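Local coordinates for uncharacterized protein (Bacteroides ovatus, PDB 4FS7) that is of unknown function but, as an extracellular leucine-rich repeat protein of the BspA type, probably binds other proteins, at residues Thr10-Lys15 / Glu21-Arg26; Ser259-Lys264 / Lys303-Val308; Met213-Ser218 / Asp239-Leu244. One frame throughout, in Å; residues are numbered along the deposited sequence. Where two conformers were deposited one is given.

Contact 1 (Thr10-Lys15 / Glu21-Arg26); sequences TYNFTK and EVSGLR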
loop_
_atom_site.group_PDB
_atom_site.type_symbol
_atom_site.label_atom_id
_atom_site.label_comp_id
_atom_site.label_asym_id
_atom_site.label_seq_id
_atom_site.Cartn_x
_atom_site.Cartn_y
_atom_site.Cartn_z
ATOM N N THR A 10 -35.501 -3.282 16.795
ATOM C CA THR A 10 -36.181 -4.400 16.171
ATOM C C THR A 10 -35.355 -5.684 16.286
ATOM O O THR A 10 -34.120 -5.633 16.311
ATOM C CB THR A 10 -36.591 -4.139 14.694
ATOM O OG1 THR A 10 -35.423 -4.180 13.833
ATOM C CG2 THR A 10 -37.288 -2.808 14.577
ATOM N N TYR A 11 -36.051 -6.822 16.331
ATOM C CA TYR A 11 -35.493 -8.120 16.610
ATOM C C TYR A 11 -36.006 -9.141 15.634
ATOM O O TYR A 11 -37.187 -9.087 15.213
ATOM C CB TYR A 11 -35.822 -8.577 18.046
ATOM C CG TYR A 11 -35.276 -7.644 19.108
ATOM C CD1 TYR A 11 -33.977 -7.842 19.589
ATOM C CD2 TYR A 11 -35.982 -6.547 19.579
ATOM C CE1 TYR A 11 -33.433 -7.006 20.517
ATOM C CE2 TYR A 11 -35.455 -5.726 20.544
ATOM C CZ TYR A 11 -34.137 -5.925 20.977
ATOM O OH TYR A 11 -33.619 -5.046 21.919
ATOM N N ASN A 12 -35.148 -10.097 15.327
ATOM C CA ASN A 12 -35.508 -11.296 14.604
ATOM C C ASN A 12 -35.202 -12.538 15.447
ATOM O O ASN A 12 -34.161 -12.611 16.093
ATOM C CB ASN A 12 -34.759 -11.434 13.273
ATOM C CG ASN A 12 -35.100 -10.364 12.273
ATOM O OD1 ASN A 12 -35.955 -9.531 12.487
ATOM N ND2 ASN A 12 -34.320 -10.321 11.195
ATOM N N PHE A 13 -36.096 -13.514 15.429
ATOM C CA PHE A 13 -35.795 -14.802 16.049
ATOM C C PHE A 13 -34.633 -15.487 15.335
ATOM O O PHE A 13 -34.507 -15.405 14.089
ATOM C CB PHE A 13 -37.024 -15.722 16.067
ATOM C CG PHE A 13 -38.181 -15.132 16.799
ATOM C CD1 PHE A 13 -38.119 -14.956 18.167
ATOM C CD2 PHE A 13 -39.305 -14.707 16.127
ATOM C CE1 PHE A 13 -39.155 -14.378 18.869
ATOM C CE2 PHE A 13 -40.357 -14.121 16.809
ATOM C CZ PHE A 13 -40.279 -13.947 18.199
ATOM N N THR A 14 -33.771 -16.116 16.125
ATOM C CA THR A 14 -32.630 -16.894 15.631
ATOM C C THR A 14 -32.784 -18.366 16.013
ATOM O O THR A 14 -33.624 -18.715 16.858
ATOM C CB THR A 14 -31.236 -16.266 16.040
ATOM O OG1 THR A 14 -31.203 -15.843 17.421
ATOM C CG2 THR A 14 -30.948 -15.042 15.164
ATOM N N LYS A 15 -32.016 -19.238 15.359
ATOM C CA LYS A 15 -32.271 -20.682 15.435
ATOM C C LYS A 15 -32.113 -21.244 16.852
ATOM O O LYS A 15 -32.854 -22.155 17.241
ATOM C CB LYS A 15 -31.361 -21.449 14.461
ATOM C CG LYS A 15 -31.600 -22.971 14.431
ATOM N N GLU A 21 -31.764 -11.952 17.518
ATOM C CA GLU A 21 -30.737 -11.045 16.981
ATOM C C GLU A 21 -31.346 -9.655 16.862
ATOM O O GLU A 21 -32.522 -9.478 16.523
ATOM C CB GLU A 21 -30.193 -11.506 15.588
ATOM C CG GLU A 21 -31.240 -11.342 14.442
ATOM C CD GLU A 21 -30.791 -11.678 13.002
ATOM O OE1 GLU A 21 -29.607 -11.846 12.720
ATOM O OE2 GLU A 21 -31.684 -11.767 12.141
ATOM N N VAL A 22 -30.552 -8.632 17.125
ATOM C CA VAL A 22 -30.927 -7.263 16.799
ATOM C C VAL A 22 -30.921 -7.115 15.284
ATOM O O VAL A 22 -29.941 -7.430 14.621
ATOM C CB VAL A 22 -29.902 -6.271 17.377
ATOM C CG1 VAL A 22 -30.207 -4.809 16.916
ATOM C CG2 VAL A 22 -29.904 -6.359 18.903
ATOM N N SER A 23 -32.044 -6.689 14.728
ATOM C CA SER A 23 -32.170 -6.561 13.292
ATOM C C SER A 23 -32.234 -5.127 12.804
ATOM O O SER A 23 -32.204 -4.906 11.586
ATOM C CB SER A 23 -33.334 -7.384 12.796
ATOM O OG SER A 23 -34.530 -6.862 13.313
ATOM N N GLY A 24 -32.253 -4.152 13.687
ATOM C CA GLY A 24 -32.325 -2.767 13.258
ATOM C C GLY A 24 -32.922 -1.873 14.316
ATOM O O GLY A 24 -33.110 -2.272 15.472
ATOM N N LEU A 25 -33.234 -0.654 13.896
ATOM C CA LEU A 25 -33.929 0.333 14.691
ATOM C C LEU A 25 -35.316 0.579 14.133
ATOM O O LEU A 25 -35.557 0.425 12.952
ATOM C CB LEU A 25 -33.203 1.674 14.670
ATOM C CG LEU A 25 -31.898 1.732 15.436
ATOM C CD1 LEU A 25 -31.222 3.076 15.228
ATOM C CD2 LEU A 25 -32.155 1.474 16.921
ATOM N N ARG A 26 -36.212 0.952 15.035
ATOM C CA ARG A 26 -37.495 1.513 14.678
ATOM C C ARG A 26 -37.295 2.674 13.689
ATOM O O ARG A 26 -36.456 3.557 13.902
ATOM C CB ARG A 26 -38.185 1.980 15.964
ATOM C CG ARG A 26 -39.586 2.425 15.818
ATOM C CD ARG A 26 -40.233 2.525 17.177
ATOM N NE ARG A 26 -39.858 3.763 17.868
ATOM C CZ ARG A 26 -40.707 4.711 18.280
ATOM N NH1 ARG A 26 -42.016 4.596 18.095
ATOM N NH2 ARG A 26 -40.238 5.793 18.901
HETATM O O HOH W 1 -35.520 -2.563 11.500
#
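Thr10 and Tyr11 pair antiparallel with Val22, Ser23 and Gly24, strands 10-13 and 21-25 running at 145°. The two form a beta hairpin interrupted by a classic beta bulge: Ser23 and Gly24 both face Thr10, whose O accepts from Ser23 N (2.8 Å) while its N donates to Gly24 O (2.9 Å). Beyond the bulge, Asn12 and Glu21 make a regular hydrogen-bonded pair through Asn12 N to Glu21 O (3.0 Å) and Glu21 N to Asn12 O (2.9 Å).

On the sheet face carrying Thr10 and Asn12, the Ser23 hydroxyl lies between both side chains. Asn12 turns its amide over Ser23 CB. In one of two Glu21 conformers, ND2 makes a bent bond to Glu21 OE2 (3.2 Å), on its anti side but tilted from the carboxylate plane. There Glu21 CG stands between its own N and carbonyl carbon (chi1 70°), which carries the extended chain across the Asn12 side chain. On the opposite face, Tyr11 CE1 touches Val22 CG2, and both side chains pack on Val59 of strand 55-62. At the bulge Thr10 OG1 hydrogen-bonds Ser23 OG (2.9 Å) and a water at 2.8 Å, which also donates weakly to Leu25 O.

Contact 2 (Ser259-Lys264 / Lys303-Val308); sequences SIQNNK and KLLDSV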
loop_
_atom_site.group_PDB
_atom_site.type_symbol
_atom_site.label_atom_id
_atom_site.label_comp_id
_atom_site.label_asym_id
_atom_site.label_seq_id
_atom_site.Cartn_x
_atom_site.Cartn_y
_atom_site.Cartn_z
ATOM N N SER A 259 19.078 2.389 -2.785
ATOM C CA SER A 259 20.134 1.434 -2.953
ATOM C C SER A 259 19.548 0.056 -3.070
ATOM O O SER A 259 18.864 -0.413 -2.133
ATOM C CB SER A 259 21.062 1.523 -1.754
ATOM O OG SER A 259 22.022 0.474 -1.823
ATOM N N ILE A 260 19.752 -0.570 -4.210
ATOM C CA ILE A 260 19.270 -1.898 -4.487
ATOM C C ILE A 260 20.423 -2.593 -5.115
ATOM O O ILE A 260 20.593 -2.538 -6.324
ATOM C CB ILE A 260 18.057 -1.906 -5.467
ATOM C CG1 ILE A 260 16.927 -1.066 -4.959
ATOM C CG2 ILE A 260 17.584 -3.312 -5.660
ATOM C CD1 ILE A 260 15.660 -1.198 -5.887
ATOM N N GLN A 261 21.242 -3.260 -4.307
ATOM C CA GLN A 261 22.521 -3.718 -4.789
ATOM C C GLN A 261 22.541 -5.168 -5.185
ATOM O O GLN A 261 23.444 -5.606 -5.902
ATOM C CB GLN A 261 23.638 -3.419 -3.820
ATOM C CG GLN A 261 23.825 -1.951 -3.620
ATOM C CD GLN A 261 25.091 -1.568 -2.894
ATOM O OE1 GLN A 261 26.174 -1.712 -3.434
ATOM N NE2 GLN A 261 24.965 -1.029 -1.686
ATOM N N ASN A 262 21.571 -5.930 -4.707
ATOM C CA ASN A 262 21.574 -7.339 -4.866
ATOM C C ASN A 262 21.462 -7.745 -6.333
ATOM O O ASN A 262 20.532 -7.344 -7.063
ATOM C CB ASN A 262 20.441 -7.949 -4.041
ATOM C CG ASN A 262 20.577 -9.421 -3.910
ATOM O OD1 ASN A 262 20.185 -10.145 -4.784
ATOM N ND2 ASN A 262 21.245 -9.880 -2.834
ATOM N N ASN A 263 22.396 -8.561 -6.767
ATOM C CA ASN A 263 22.473 -8.951 -8.164
ATOM C C ASN A 263 21.329 -9.887 -8.594
ATOM O O ASN A 263 20.977 -9.885 -9.789
ATOM C CB ASN A 263 23.855 -9.578 -8.485
ATOM C CG ASN A 263 24.157 -10.847 -7.677
ATOM O OD1 ASN A 263 23.893 -10.945 -6.466
ATOM N ND2 ASN A 263 24.766 -11.813 -8.358
ATOM N N LYS A 264 20.761 -10.643 -7.631
ATOM C CA LYS A 264 19.720 -11.641 -7.966
ATOM C C LYS A 264 18.278 -11.248 -7.626
ATOM O O LYS A 264 17.335 -12.028 -7.858
ATOM C CB LYS A 264 20.041 -12.983 -7.317
ATOM C CG LYS A 264 21.324 -13.611 -7.849
ATOM C CD LYS A 264 21.150 -14.068 -9.284
ATOM C CE LYS A 264 20.573 -15.478 -9.351
ATOM N NZ LYS A 264 21.606 -16.557 -9.150
ATOM N N LYS A 303 24.856 5.203 -9.808
ATOM C CA LYS A 303 25.873 4.170 -9.777
ATOM C C LYS A 303 25.288 2.837 -10.161
ATOM O O LYS A 303 24.510 2.259 -9.403
ATOM C CB LYS A 303 26.557 4.114 -8.410
ATOM C CG LYS A 303 27.549 2.936 -8.295
ATOM C CD LYS A 303 28.740 3.089 -9.174
ATOM C CE LYS A 303 29.611 1.804 -9.155
ATOM N NZ LYS A 303 30.877 1.970 -9.980
ATOM N N LEU A 304 25.619 2.373 -11.356
ATOM C CA LEU A 304 25.280 1.035 -11.837
ATOM C C LEU A 304 26.438 0.101 -11.553
ATOM O O LEU A 304 27.541 0.330 -12.030
ATOM C CB LEU A 304 24.946 1.026 -13.338
ATOM C CG LEU A 304 23.800 1.937 -13.748
ATOM C CD1 LEU A 304 23.626 1.836 -15.297
ATOM C CD2 LEU A 304 22.486 1.637 -12.982
ATOM N N LEU A 305 26.207 -0.931 -10.755
ATOM C CA LEU A 305 27.244 -1.895 -10.439
ATOM C C LEU A 305 27.584 -2.777 -11.647
ATOM O O LEU A 305 26.830 -2.809 -12.611
ATOM C CB LEU A 305 26.836 -2.734 -9.234
ATOM C CG LEU A 305 26.590 -1.904 -7.939
ATOM C CD1 LEU A 305 26.103 -2.839 -6.825
ATOM C CD2 LEU A 305 27.745 -1.054 -7.499
ATOM N N ASP A 306 28.748 -3.439 -11.608
ATOM C CA ASP A 306 29.230 -4.263 -12.697
ATOM C C ASP A 306 28.297 -5.400 -13.021
ATOM O O ASP A 306 28.405 -6.017 -14.079
ATOM C CB ASP A 306 30.617 -4.819 -12.375
ATOM C CG ASP A 306 31.711 -3.788 -12.340
ATOM O OD1 ASP A 306 31.512 -2.611 -12.759
ATOM O OD2 ASP A 306 32.818 -4.206 -11.890
ATOM N N SER A 307 27.424 -5.742 -12.083
ATOM C CA SER A 307 26.424 -6.781 -12.279
ATOM C C SER A 307 25.278 -6.346 -13.215
ATOM O O SER A 307 24.511 -7.191 -13.633
ATOM C CB SER A 307 25.854 -7.214 -10.920
ATOM O OG SER A 307 25.535 -6.094 -10.106
ATOM N N VAL A 308 25.125 -5.057 -13.523
ATOM C CA VAL A 308 24.053 -4.553 -14.399
ATOM C C VAL A 308 24.414 -4.790 -15.860
ATOM O O VAL A 308 25.444 -4.318 -16.351
ATOM C CB VAL A 308 23.760 -3.072 -14.145
ATOM C CG1 VAL A 308 22.651 -2.617 -15.090
ATOM C CG2 VAL A 308 23.425 -2.836 -12.670
HETATM O O HOH W 2 25.495 -6.625 -7.353
#
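Van der Waals contact between Gln261 and Leu305 is slight and lies at the surface. The methyl CD1 of Leu305 lies against the Gln261 side chain, 3.9 Å from its CB and 3.6 Å from OE1; chi3 of 70° on an otherwise extended chain turns OE1 toward the methyl. A second touch joins Asn263 CB to Ser307 CB, also at 3.9 Å.

The two loops leave the same side of the leucine-rich repeat solenoid, two coils apart, after strands 257-260 and 301-304, and strand 280-283 of the same parallel sheet runs between those strands. The chain passes from 280-283 to strand 287-288 in three residues, against five after either flanking strand, and the longer loops meet across this short turn.

Across the loops the polar link is one water, which donates to Gln261 O (2.7 Å) and to Ser307 OG (2.8 Å), while that hydroxyl donates a hydrogen bond to Gly284 O of the intervening turn. Bonds within each loop hold its shape. Leu305-Val308 is a type I beta turn, closed by Val308 N to Leu305 O (3.0 Å). In the other loop Asn262 OD1 accepts from Lys264 N (2.9 Å), an Asx turn.

Contact 3 (Met213-Ser218 / Asp239-Leu244); sequences MEFPNS and DSFTEL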
loop_
_atom_site.group_PDB
_atom_site.type_symbol
_atom_site.label_atom_id
_atom_site.label_comp_id
_atom_site.label_asym_id
_atom_site.label_seq_id
_atom_site.Cartn_x
_atom_site.Cartn_y
_atom_site.Cartn_z
HETATM N N MSE A 213 9.861 2.746 9.126
HETATM C CA MSE A 213 9.464 1.345 8.945
HETATM C C MSE A 213 10.698 0.537 8.635
HETATM O O MSE A 213 11.314 0.681 7.584
HETATM C CB MSE A 213 8.415 1.191 7.866
HETATM C CG MSE A 213 7.720 -0.166 7.910
HETATM SE SE MSE A 213 6.384 -0.389 6.497
HETATM C CE MSE A 213 7.551 0.105 5.037
ATOM N N GLU A 214 11.112 -0.276 9.585
ATOM C CA GLU A 214 12.274 -1.140 9.413
ATOM C C GLU A 214 11.807 -2.462 8.880
ATOM O O GLU A 214 10.780 -2.982 9.308
ATOM C CB GLU A 214 12.975 -1.295 10.735
ATOM C CG GLU A 214 13.655 0.001 11.122
ATOM C CD GLU A 214 14.745 0.404 10.119
ATOM O OE1 GLU A 214 15.663 -0.418 9.891
ATOM O OE2 GLU A 214 14.671 1.517 9.537
ATOM N N PHE A 215 12.538 -3.028 7.938
ATOM C CA PHE A 215 12.214 -4.322 7.377
ATOM C C PHE A 215 12.795 -5.447 8.217
ATOM O O PHE A 215 13.999 -5.494 8.421
ATOM C CB PHE A 215 12.816 -4.450 5.992
ATOM C CG PHE A 215 12.355 -3.430 4.988
ATOM C CD1 PHE A 215 11.034 -3.058 4.867
ATOM C CD2 PHE A 215 13.283 -2.874 4.109
ATOM C CE1 PHE A 215 10.631 -2.129 3.901
ATOM C CE2 PHE A 215 12.892 -1.984 3.136
ATOM C CZ PHE A 215 11.579 -1.602 3.020
ATOM N N PRO A 216 11.958 -6.377 8.674
ATOM C CA PRO A 216 12.490 -7.557 9.330
ATOM C C PRO A 216 13.348 -8.366 8.370
ATOM O O PRO A 216 13.101 -8.353 7.175
ATOM C CB PRO A 216 11.215 -8.327 9.708
ATOM C CG PRO A 216 10.122 -7.365 9.681
ATOM C CD PRO A 216 10.485 -6.360 8.682
ATOM N N ASN A 217 14.302 -9.126 8.891
ATOM C CA ASN A 217 15.133 -9.990 8.065
ATOM C C ASN A 217 14.351 -11.035 7.295
ATOM O O ASN A 217 14.782 -11.484 6.220
ATOM C CB ASN A 217 16.257 -10.620 8.905
ATOM C CG ASN A 217 17.261 -9.573 9.368
ATOM O OD1 ASN A 217 17.352 -8.473 8.788
ATOM N ND2 ASN A 217 18.037 -9.904 10.414
ATOM N N SER A 218 13.187 -11.401 7.826
ATOM C CA SER A 218 12.312 -12.400 7.219
ATOM C C SER A 218 11.503 -11.889 5.986
ATOM O O SER A 218 10.953 -12.686 5.256
ATOM C CB SER A 218 11.307 -12.932 8.257
ATOM O OG SER A 218 10.670 -11.817 8.895
ATOM N N ASP A 239 19.637 -7.494 1.151
ATOM C CA ASP A 239 19.815 -8.729 0.407
ATOM C C ASP A 239 18.748 -9.781 0.721
ATOM O O ASP A 239 18.596 -10.772 -0.022
ATOM C CB ASP A 239 21.216 -9.321 0.644
ATOM C CG ASP A 239 22.349 -8.462 0.080
ATOM O OD1 ASP A 239 22.123 -7.754 -0.951
ATOM O OD2 ASP A 239 23.488 -8.530 0.670
ATOM N N SER A 240 18.035 -9.620 1.829
ATOM C CA SER A 240 16.970 -10.530 2.243
ATOM C C SER A 240 15.714 -10.460 1.367
ATOM O O SER A 240 14.914 -11.404 1.352
ATOM C CB SER A 240 16.605 -10.272 3.721
ATOM O OG SER A 240 16.555 -8.891 3.989
ATOM N N PHE A 241 15.552 -9.394 0.585
ATOM C CA PHE A 241 14.450 -9.355 -0.372
ATOM C C PHE A 241 14.760 -10.253 -1.543
ATOM O O PHE A 241 15.881 -10.243 -2.047
ATOM C CB PHE A 241 14.140 -7.932 -0.837
ATOM C CG PHE A 241 13.342 -7.160 0.159
ATOM C CD1 PHE A 241 13.949 -6.501 1.180
ATOM C CD2 PHE A 241 11.959 -7.232 0.142
ATOM C CE1 PHE A 241 13.196 -5.831 2.134
ATOM C CE2 PHE A 241 11.225 -6.563 1.092
ATOM C CZ PHE A 241 11.870 -5.846 2.064
ATOM N N THR A 242 13.747 -11.003 -1.982
ATOM C CA THR A 242 13.849 -11.797 -3.189
ATOM C C THR A 242 12.957 -11.326 -4.340
ATOM O O THR A 242 13.283 -11.619 -5.500
ATOM C CB THR A 242 13.636 -13.249 -2.900
ATOM O OG1 THR A 242 12.323 -13.415 -2.376
ATOM C CG2 THR A 242 14.713 -13.793 -1.912
ATOM N N GLU A 243 11.874 -10.603 -4.056
ATOM C CA GLU A 243 11.065 -10.044 -5.108
ATOM C C GLU A 243 10.405 -8.739 -4.700
ATOM O O GLU A 243 9.823 -8.639 -3.628
ATOM C CB GLU A 243 9.988 -11.019 -5.567
ATOM C CG GLU A 243 9.190 -10.475 -6.742
ATOM C CD GLU A 243 8.168 -11.417 -7.347
ATOM O OE1 GLU A 243 7.990 -12.542 -6.848
ATOM O OE2 GLU A 243 7.519 -11.017 -8.333
ATOM N N LEU A 244 10.513 -7.771 -5.610
ATOM C CA LEU A 244 9.741 -6.534 -5.593
ATOM C C LEU A 244 8.812 -6.575 -6.794
ATOM O O LEU A 244 9.241 -6.969 -7.881
ATOM C CB LEU A 244 10.642 -5.287 -5.699
ATOM C CG LEU A 244 11.769 -5.185 -4.685
ATOM C CD1 LEU A 244 12.604 -3.964 -4.952
ATOM C CD2 LEU A 244 11.242 -5.189 -3.260
HETATM O O HOH W 3 14.110 -8.100 4.575
HETATM O O HOH W 4 17.932 -8.164 6.110
#
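Two waters grip the Ser240 hydroxyl and link it to the loop of Pro216 and Asn217. Ser240 OG donates a hydrogen bond to one of them at 2.6 Å, and that water in turn donates to Pro216 O (2.8 Å). The second donates to Ser240 OG, also at 2.6 Å, and to Asn217 OD1 (2.8 Å), so the single hydroxyl acts as donor and acceptor at once. With chi1 at 42°, OG is tucked over its own backbone and turned to both waters, while Ser240 CB rests 3.3 Å from Asn217 O. No direct hydrogen bond joins the segments.

Next to this water bridge, Phe215 and Phe241 form a T-shaped pair. Phe241 presents its CE1-CZ edge to one face of Phe215, with CZ over the centre of that ring. The planes are 75° apart and the centroids 5.0 Å, and the closest atoms are Phe241 CE1 and Phe215 CD2 at 3.6 Å. Phe241 is buried and also packs on Leu219 and on Leu222 of strand 221-222. Through this one edge-to-face pair and the one water-bridged serine, the contact joins successive coils of the BspA-type leucine-rich repeat solenoid.

In the fold
From the N terminus, contact 1 comes first and closes a hairpin of five intervening residues, within a mixed sheet that strand 55-62 extends. Its centre is about 49 Å from that of contact 3 and about 62 Å from that of contact 2. Contact 3 then closes a loop of 20 residues between neighbouring turns of the solenoid, and contact 2 one of 38, long enough to span the strand 280-283 between. The three follow in series, none nested or crossed. Contacts 2 and 3 meet: Asp239 OD1 and Asn262 ND2 are probably hydrogen-bonded at 3.0 Å, and Ile260 packs on Leu244, so segments 239-244 and 259-264 join the two along one side.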